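Local structure of cytosine deaminase (Klebsiella pneumoniae, 4R7W) at residues L59-T64 with I310-Y315; I268-E273 with A306-Q311; Q85-I90 with D119-S124. The protein catalyses the hydrolytic deamination of cytosine to uracil and ammonia, probably at the iron ion held in its amidohydrolase barrel. One frame throughout, in Å; residues are numbered along the deposited sequence.

Contact 1: L59-T64 with I310-Y315; sequences LDATLT and IQDPWY. With O7U ((2R)-2-amino-2,5-dihydro-1,5,2-diazaphosphinin-6(1H)-one 2-oxide), chain M.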
# COMPACT_ATOMS: atom_id res chain seq x y z
N LEU B 59 -0.11 -21.49 0.45
CA LEU B 59 -1.08 -22.01 -0.51
C LEU B 59 -2.10 -23.00 0.08
O LEU B 59 -3.18 -23.20 -0.47
CB LEU B 59 -0.36 -22.64 -1.70
CG LEU B 59 0.37 -21.62 -2.57
CD1 LEU B 59 0.93 -22.29 -3.81
CD2 LEU B 59 -0.55 -20.45 -2.93
N ASP B 60 -1.76 -23.63 1.19
CA ASP B 60 -2.72 -24.57 1.76
C ASP B 60 -3.92 -23.85 2.37
O ASP B 60 -5.04 -24.38 2.37
CB ASP B 60 -2.05 -25.57 2.73
CG ASP B 60 -1.44 -24.91 3.95
OD1 ASP B 60 -1.34 -25.60 5.00
OD2 ASP B 60 -1.03 -23.73 3.88
N ALA B 61 -3.69 -22.63 2.85
CA ALA B 61 -4.73 -21.85 3.53
C ALA B 61 -5.42 -20.82 2.65
O ALA B 61 -6.44 -20.24 3.06
CB ALA B 61 -4.15 -21.15 4.77
N THR B 62 -4.86 -20.56 1.47
CA THR B 62 -5.35 -19.48 0.62
C THR B 62 -6.85 -19.62 0.33
O THR B 62 -7.35 -20.72 0.14
CB THR B 62 -4.53 -19.38 -0.72
OG1 THR B 62 -4.84 -18.15 -1.39
CG2 THR B 62 -4.81 -20.55 -1.63
N LEU B 63 -7.55 -18.49 0.33
CA LEU B 63 -8.96 -18.43 -0.06
C LEU B 63 -9.90 -19.14 0.90
O LEU B 63 -10.95 -19.63 0.48
CB LEU B 63 -9.19 -18.91 -1.50
CG LEU B 63 -8.26 -18.38 -2.60
CD1 LEU B 63 -8.78 -18.83 -3.96
CD2 LEU B 63 -8.13 -16.88 -2.58
N THR B 64 -9.52 -19.20 2.18
CA THR B 64 -10.39 -19.77 3.22
C THR B 64 -10.83 -18.73 4.26
O THR B 64 -11.38 -19.10 5.29
CB THR B 64 -9.71 -20.90 4.01
OG1 THR B 64 -8.57 -20.38 4.72
CG2 THR B 64 -9.28 -22.03 3.09
N ILE B 310 -3.03 -14.90 1.11
CA ILE B 310 -4.06 -14.36 0.24
C ILE B 310 -5.43 -14.88 0.65
O ILE B 310 -5.74 -16.06 0.46
CB ILE B 310 -3.76 -14.63 -1.27
CG1 ILE B 310 -2.54 -13.83 -1.71
CG2 ILE B 310 -4.96 -14.28 -2.13
CD1 ILE B 310 -2.04 -14.16 -3.08
N GLN B 311 -6.24 -13.98 1.22
CA GLN B 311 -7.59 -14.29 1.67
C GLN B 311 -7.67 -15.54 2.56
O GLN B 311 -8.30 -16.54 2.20
CB GLN B 311 -8.53 -14.42 0.48
CG GLN B 311 -8.56 -13.17 -0.40
CD GLN B 311 -9.41 -13.38 -1.63
OE1 GLN B 311 -8.89 -13.61 -2.72
NE2 GLN B 311 -10.72 -13.32 -1.47
N ASP B 312 -7.00 -15.47 3.70
CA ASP B 312 -6.87 -16.64 4.55
C ASP B 312 -7.17 -16.28 6.04
O ASP B 312 -7.58 -15.16 6.32
CB ASP B 312 -5.50 -17.31 4.29
CG ASP B 312 -4.33 -16.58 4.93
OD1 ASP B 312 -3.18 -17.02 4.69
OD2 ASP B 312 -4.53 -15.57 5.64
N PRO B 313 -7.01 -17.23 6.98
CA PRO B 313 -7.37 -16.87 8.36
C PRO B 313 -6.59 -15.71 8.97
O PRO B 313 -7.05 -15.11 9.95
CB PRO B 313 -7.07 -18.16 9.14
CG PRO B 313 -7.22 -19.23 8.15
CD PRO B 313 -6.76 -18.68 6.85
N TRP B 314 -5.44 -15.36 8.39
CA TRP B 314 -4.60 -14.30 8.95
C TRP B 314 -4.68 -12.95 8.22
O TRP B 314 -4.13 -11.97 8.70
CB TRP B 314 -3.13 -14.73 8.98
CG TRP B 314 -2.88 -15.91 9.84
CD1 TRP B 314 -2.57 -15.90 11.17
CD2 TRP B 314 -2.91 -17.28 9.44
NE1 TRP B 314 -2.41 -17.19 11.62
CE2 TRP B 314 -2.61 -18.06 10.58
CE3 TRP B 314 -3.16 -17.94 8.23
CZ2 TRP B 314 -2.56 -19.45 10.55
CZ3 TRP B 314 -3.12 -19.34 8.20
CH2 TRP B 314 -2.81 -20.07 9.35
N TYR B 315 -5.35 -12.90 7.08
CA TYR B 315 -5.30 -11.71 6.23
C TYR B 315 -6.41 -11.79 5.20
O TYR B 315 -6.42 -12.69 4.37
CB TYR B 315 -3.93 -11.63 5.55
CG TYR B 315 -3.68 -10.40 4.69
CD1 TYR B 315 -3.65 -10.48 3.30
CD2 TYR B 315 -3.43 -9.17 5.28
CE1 TYR B 315 -3.39 -9.35 2.52
CE2 TYR B 315 -3.19 -8.04 4.52
CZ TYR B 315 -3.17 -8.14 3.15
OH TYR B 315 -2.92 -7.00 2.43
N1 O7U M . 0.87 -18.96 10.11
C2 O7U M . 1.86 -18.30 10.85
O2 O7U M . 2.43 -18.75 11.86
N3 O7U M . 2.27 -17.06 10.43
N4 O7U M . 1.22 -14.73 9.53
O4 O7U M . 3.00 -15.98 8.42
P4 O7U M . 1.76 -16.22 9.15
C5 O7U M . 0.51 -17.22 8.36
C6 O7U M . 0.27 -18.35 8.92
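The indole of Trp314 meets the methyl group of Ala61 at its benzene edge, close to the ring plane (CZ3 to Ala61 CB, 4.0 Å). The carboxyl carbon of Asp312 also lies in that plane, at the rim. Over the middle of one face sits the bound ligand O7U, its C6 3.3 Å from Trp314 CE2; the opposite face is covered off-centre by Pro313 CB. Asp312 OD2 accepts the Trp314 backbone N from above its carboxylate plane, forming an Asx turn, while Ser309 OG is the partner of OD1. The two loops, which follow strands 47-57 and 303-305, the first and last of the amidohydrolase TIM barrel, are joined at one carbonyl oxygen. Leu63 N donates to Ile310 O at 3.0 Å and 157°, and Thr62 OG1, whose stronger partner is Thr102, approaches the same oxygen to 2.9 Å. Thr64 OG1 lies between its own N and carbonyl carbon (chi1 64°), a rotamer that lets it donate to Ala61 O (2.7 Å) and puts it 3.3 Å from Pro313 CD. Leu63 CD2 touches the amide oxygen of Gln311. Polar bonds thus tie down the loop, and an aromatic surface is presented to the cytosine-like ring.

Contact 2: I268-E273 with A306-Q311; sequences ISCPTE and AQDSIQ. With FE2 (Fe (II) ion), chain L; O7U ((2R)-2-amino-2,5-dihydro-1,5,2-diazaphosphinin-6(1H)-one 2-oxide), chain M.
At the iron site, on the C-terminal ends of barrel strands 266-269 and 303-305, the carboxylates of Glu273 and Asp308 stack with their planes 21° apart. The two side chains run roughly perpendicular to each other, and Glu273 CG rests 3.5 Å from Asp308 OD1. Asp308 OD2 binds the iron ion at 2.4 Å, beside His56, His58 and His209, while O4 of the bound ligand O7U is the fifth ligand of the metal. With OD2 on the iron, Asp308 meets this metal-bound O4 through its OD1, at 2.9 Å. Glu273 CG is anti to the backbone N (chi1 -170°), and a bend at chi2 carries the carboxylate across to Ser309, whose OG approaches OE2 to 2.5 Å; Asp312 OD1 competes for this hydroxyl proton. OE2 also faces the amino N4 of O7U. Two waters bridge the segments: both bond to Thr272 OG1, one donates to Ala306 O, and the other donates to Glu273 OE1 and Gln307 O. At the strand end the apolar contact is small: Ala306 CB touches both Ile268 CG2 (3.8 Å) and Cys270 SG, next to a weak bond from Ala306 N to Ser269 O. An aspartate following the last barrel strand, joined to histidines from other strands in metal binding, is characteristic of the amidohydrolase TIM barrel, here with one metal ion.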
# COMPACT_ATOMS: atom_id res chain seq x y z
N ILE B 268 13.30 -12.87 5.14
CA ILE B 268 12.11 -12.51 4.38
C ILE B 268 11.22 -11.65 5.27
O ILE B 268 11.04 -11.96 6.45
CB ILE B 268 11.34 -13.76 3.89
CG1 ILE B 268 12.12 -14.50 2.80
CG2 ILE B 268 9.99 -13.37 3.34
CD1 ILE B 268 11.47 -15.83 2.37
N SER B 269 10.69 -10.55 4.74
CA SER B 269 9.76 -9.70 5.51
C SER B 269 8.42 -9.63 4.78
O SER B 269 8.39 -9.60 3.54
CB SER B 269 10.35 -8.30 5.72
OG SER B 269 9.50 -7.47 6.51
N CYS B 270 7.33 -9.63 5.53
CA CYS B 270 6.00 -9.57 4.94
C CYS B 270 5.23 -8.33 5.43
O CYS B 270 4.38 -8.43 6.32
CB CYS B 270 5.24 -10.85 5.25
SG CYS B 270 6.15 -12.39 4.81
N PRO B 271 5.53 -7.16 4.85
CA PRO B 271 5.08 -5.86 5.37
C PRO B 271 3.56 -5.68 5.46
O PRO B 271 3.10 -5.06 6.41
CB PRO B 271 5.66 -4.85 4.38
CG PRO B 271 5.84 -5.64 3.11
CD PRO B 271 6.30 -6.99 3.60
N THR B 272 2.79 -6.18 4.49
CA THR B 272 1.35 -6.05 4.60
C THR B 272 0.81 -7.00 5.67
O THR B 272 -0.13 -6.67 6.38
CB THR B 272 0.62 -6.33 3.28
OG1 THR B 272 1.03 -7.61 2.77
CG2 THR B 272 0.91 -5.23 2.25
N GLU B 273 1.43 -8.16 5.81
CA GLU B 273 0.93 -9.16 6.75
C GLU B 273 1.21 -8.70 8.17
O GLU B 273 0.34 -8.79 9.05
CB GLU B 273 1.60 -10.51 6.51
CG GLU B 273 0.97 -11.65 7.28
CD GLU B 273 -0.13 -12.33 6.49
OE1 GLU B 273 -0.54 -11.78 5.44
OE2 GLU B 273 -0.57 -13.42 6.92
N ALA B 306 7.56 -10.34 0.75
CA ALA B 306 6.62 -11.41 0.39
C ALA B 306 5.21 -11.10 0.84
O ALA B 306 5.00 -10.43 1.85
CB ALA B 306 7.08 -12.74 0.99
N GLN B 307 4.23 -11.65 0.11
CA GLN B 307 2.80 -11.46 0.41
C GLN B 307 2.31 -12.24 1.64
O GLN B 307 1.40 -11.80 2.34
CB GLN B 307 1.95 -11.87 -0.81
CG GLN B 307 2.21 -11.04 -2.05
CD GLN B 307 1.50 -11.55 -3.30
OE1 GLN B 307 0.31 -11.29 -3.50
NE2 GLN B 307 2.23 -12.29 -4.14
N ASP B 308 2.89 -13.42 1.85
CA ASP B 308 2.54 -14.30 2.97
C ASP B 308 1.17 -14.97 2.82
O ASP B 308 1.07 -16.20 2.77
CB ASP B 308 2.59 -13.54 4.29
CG ASP B 308 2.93 -14.42 5.45
OD1 ASP B 308 3.51 -13.89 6.41
OD2 ASP B 308 2.64 -15.63 5.40
N SER B 309 0.11 -14.17 2.77
CA SER B 309 -1.26 -14.70 2.74
C SER B 309 -2.10 -14.11 1.62
O SER B 309 -1.93 -12.94 1.26
CB SER B 309 -1.99 -14.38 4.05
OG SER B 309 -1.40 -15.01 5.17
N ILE B 310 -3.03 -14.90 1.11
CA ILE B 310 -4.06 -14.36 0.24
C ILE B 310 -5.43 -14.88 0.65
O ILE B 310 -5.74 -16.06 0.46
CB ILE B 310 -3.76 -14.63 -1.27
CG1 ILE B 310 -2.54 -13.83 -1.71
CG2 ILE B 310 -4.96 -14.28 -2.13
CD1 ILE B 310 -2.04 -14.16 -3.08
N GLN B 311 -6.24 -13.98 1.22
CA GLN B 311 -7.59 -14.29 1.67
C GLN B 311 -7.67 -15.54 2.56
O GLN B 311 -8.30 -16.54 2.20
CB GLN B 311 -8.53 -14.42 0.48
CG GLN B 311 -8.56 -13.17 -0.40
CD GLN B 311 -9.41 -13.38 -1.63
OE1 GLN B 311 -8.89 -13.61 -2.72
NE2 GLN B 311 -10.72 -13.32 -1.47
FE FE2 L . 3.86 -17.18 6.82
N1 O7U M . 0.87 -18.96 10.11
C2 O7U M . 1.86 -18.30 10.85
O2 O7U M . 2.43 -18.75 11.86
N3 O7U M . 2.27 -17.06 10.43
N4 O7U M . 1.22 -14.73 9.53
O4 O7U M . 3.00 -15.98 8.42
P4 O7U M . 1.76 -16.22 9.15
C5 O7U M . 0.51 -17.22 8.36
C6 O7U M . 0.27 -18.35 8.92
O HOH W 1 3.36 -8.76 3.13
O HOH W 2 -0.30 -9.89 3.09

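Contact 3: Q85-I90 with D119-S124; sequences QRKASI and DVTDPS
Lys87, near the C-terminal end of helix 76-87, forms a salt bridge with Asp119, the last residue of barrel strand 111-119, whose OD2 opens an Asx turn. This is the tight part of the contact. The lysine chain leaves with CG anti to the backbone N (chi1 -165°), bends at chi2 and chi3, and comes in across the aspartate. Its NZ reaches Asp119 OD1 on the syn side at 2.6 Å and Thr121 O at 2.9 Å; Glu152 is a further salt-bridge partner of the ammonium. Within the turn, Asp119 OD2 takes Thr121 N at 2.8 Å and, through its syn lone pair, Thr121 OG1 at 2.6 Å, so the carboxylate that receives the lysine is held in orientation. Trp83 NE1 bonds to its OD1 and Gln151 N to its OD2. Toward the solvent the fit is looser. Asp122 runs antiparallel alongside the Lys87 chain, its OD1 touching carbon rather than nitrogen: CG2 of Ile90 is 3.8 Å away and CG of Lys87 4.0 Å. A second Asx turn fixes this carboxylate locally, beside exposed Ser124: Asp122 OD2 accepts both Ser124 N, at 3.1 Å, and Ser124 OG from the same face of its plane.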
# COMPACT_ATOMS: atom_id res chain seq x y z
N GLN B 85 -9.64 -24.87 13.08
CA GLN B 85 -11.05 -25.14 12.76
C GLN B 85 -11.23 -25.54 11.30
O GLN B 85 -11.92 -26.51 11.00
CB GLN B 85 -11.91 -23.91 13.03
CG GLN B 85 -11.91 -23.40 14.46
CD GLN B 85 -12.92 -22.28 14.67
OE1 GLN B 85 -12.66 -21.12 14.34
NE2 GLN B 85 -14.08 -22.62 15.23
N ARG B 86 -10.63 -24.76 10.40
CA ARG B 86 -10.78 -24.98 8.97
C ARG B 86 -10.07 -26.27 8.57
O ARG B 86 -10.47 -26.95 7.63
CB ARG B 86 -10.21 -23.80 8.18
CG ARG B 86 -10.35 -23.90 6.66
CD ARG B 86 -11.74 -24.32 6.23
NE ARG B 86 -11.91 -24.25 4.78
CZ ARG B 86 -11.50 -25.20 3.94
NH1 ARG B 86 -11.70 -25.04 2.64
NH2 ARG B 86 -10.88 -26.28 4.39
N LYS B 87 -9.01 -26.60 9.32
CA LYS B 87 -8.21 -27.80 9.08
C LYS B 87 -9.04 -29.07 9.24
O LYS B 87 -8.76 -30.09 8.59
CB LYS B 87 -7.01 -27.80 10.04
CG LYS B 87 -5.91 -28.78 9.68
CD LYS B 87 -4.52 -28.25 10.05
CE LYS B 87 -4.49 -27.68 11.47
NZ LYS B 87 -3.10 -27.66 12.02
N ALA B 88 -10.08 -29.01 10.07
CA ALA B 88 -10.93 -30.17 10.31
C ALA B 88 -11.65 -30.67 9.07
O ALA B 88 -12.07 -31.82 9.01
CB ALA B 88 -11.94 -29.88 11.42
N SER B 89 -11.81 -29.80 8.07
CA SER B 89 -12.53 -30.19 6.86
C SER B 89 -11.66 -30.14 5.62
O SER B 89 -12.16 -30.22 4.51
CB SER B 89 -13.78 -29.32 6.66
OG SER B 89 -13.44 -27.95 6.56
N ILE B 90 -10.36 -30.01 5.83
CA ILE B 90 -9.43 -29.90 4.72
C ILE B 90 -9.29 -31.24 3.99
O ILE B 90 -9.24 -32.31 4.62
CB ILE B 90 -8.07 -29.31 5.16
CG1 ILE B 90 -7.48 -28.44 4.05
CG2 ILE B 90 -7.10 -30.40 5.60
CD1 ILE B 90 -6.18 -27.77 4.44
N ASP B 119 1.08 -26.46 6.23
CA ASP B 119 0.95 -26.98 7.59
C ASP B 119 1.04 -28.50 7.63
O ASP B 119 0.18 -29.21 7.10
CB ASP B 119 -0.37 -26.52 8.18
CG ASP B 119 -0.52 -26.86 9.66
OD1 ASP B 119 -1.60 -26.58 10.19
OD2 ASP B 119 0.44 -27.39 10.28
N VAL B 120 2.09 -29.00 8.27
CA VAL B 120 2.24 -30.45 8.42
C VAL B 120 1.82 -30.94 9.81
O VAL B 120 1.94 -32.12 10.10
CB VAL B 120 3.68 -30.92 8.12
CG1 VAL B 120 4.07 -30.55 6.67
CG2 VAL B 120 4.66 -30.32 9.11
N THR B 121 1.33 -30.03 10.67
CA THR B 121 0.71 -30.47 11.93
C THR B 121 -0.72 -30.93 11.66
O THR B 121 -1.69 -30.23 11.95
CB THR B 121 0.76 -29.43 13.10
OG1 THR B 121 0.13 -28.20 12.73
CG2 THR B 121 2.20 -29.17 13.52
N ASP B 122 -0.82 -32.12 11.07
CA ASP B 122 -2.07 -32.68 10.59
C ASP B 122 -1.77 -34.13 10.23
O ASP B 122 -1.05 -34.39 9.27
CB ASP B 122 -2.55 -31.89 9.36
CG ASP B 122 -3.80 -32.49 8.70
OD1 ASP B 122 -4.27 -31.90 7.71
OD2 ASP B 122 -4.29 -33.54 9.16
N PRO B 123 -2.29 -35.07 11.03
CA PRO B 123 -2.01 -36.50 10.85
C PRO B 123 -2.32 -37.01 9.44
O PRO B 123 -1.65 -37.94 9.00
CB PRO B 123 -2.90 -37.19 11.89
CG PRO B 123 -3.84 -36.11 12.40
CD PRO B 123 -3.13 -34.82 12.22
N SER B 124 -3.30 -36.41 8.76
CA SER B 124 -3.63 -36.83 7.39
C SER B 124 -2.60 -36.35 6.36
O SER B 124 -2.44 -36.95 5.30
CB SER B 124 -5.01 -36.32 6.98
OG SER B 124 -4.94 -34.94 6.60

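In the fold
Contacts 1 and 2 end on the same loop after strand 303-305, sharing Ile310 and Gln311, with centres 11 Å apart. Both touch O7U: contact 2 supplies the metal side and contact 1 the aromatic cover. They meet where Trp314 CB packs 3.5 Å from Glu273 OE2. Contact 3, nested in the loop closed by contact 1, is centred 14 Å from it and joined by a probable hydrogen bond from Asp119 N to Asp60 OD1 (2.9 Å). It is farther from the chemistry, the Asp119 side chain about 8 Å from O7U and about 10 Å from the iron ion, yet Asp119 OD2 accepts the backbone N of Gln151, whose side-chain OE1 bonds to O7U. Contacts 2 and 3 do not touch.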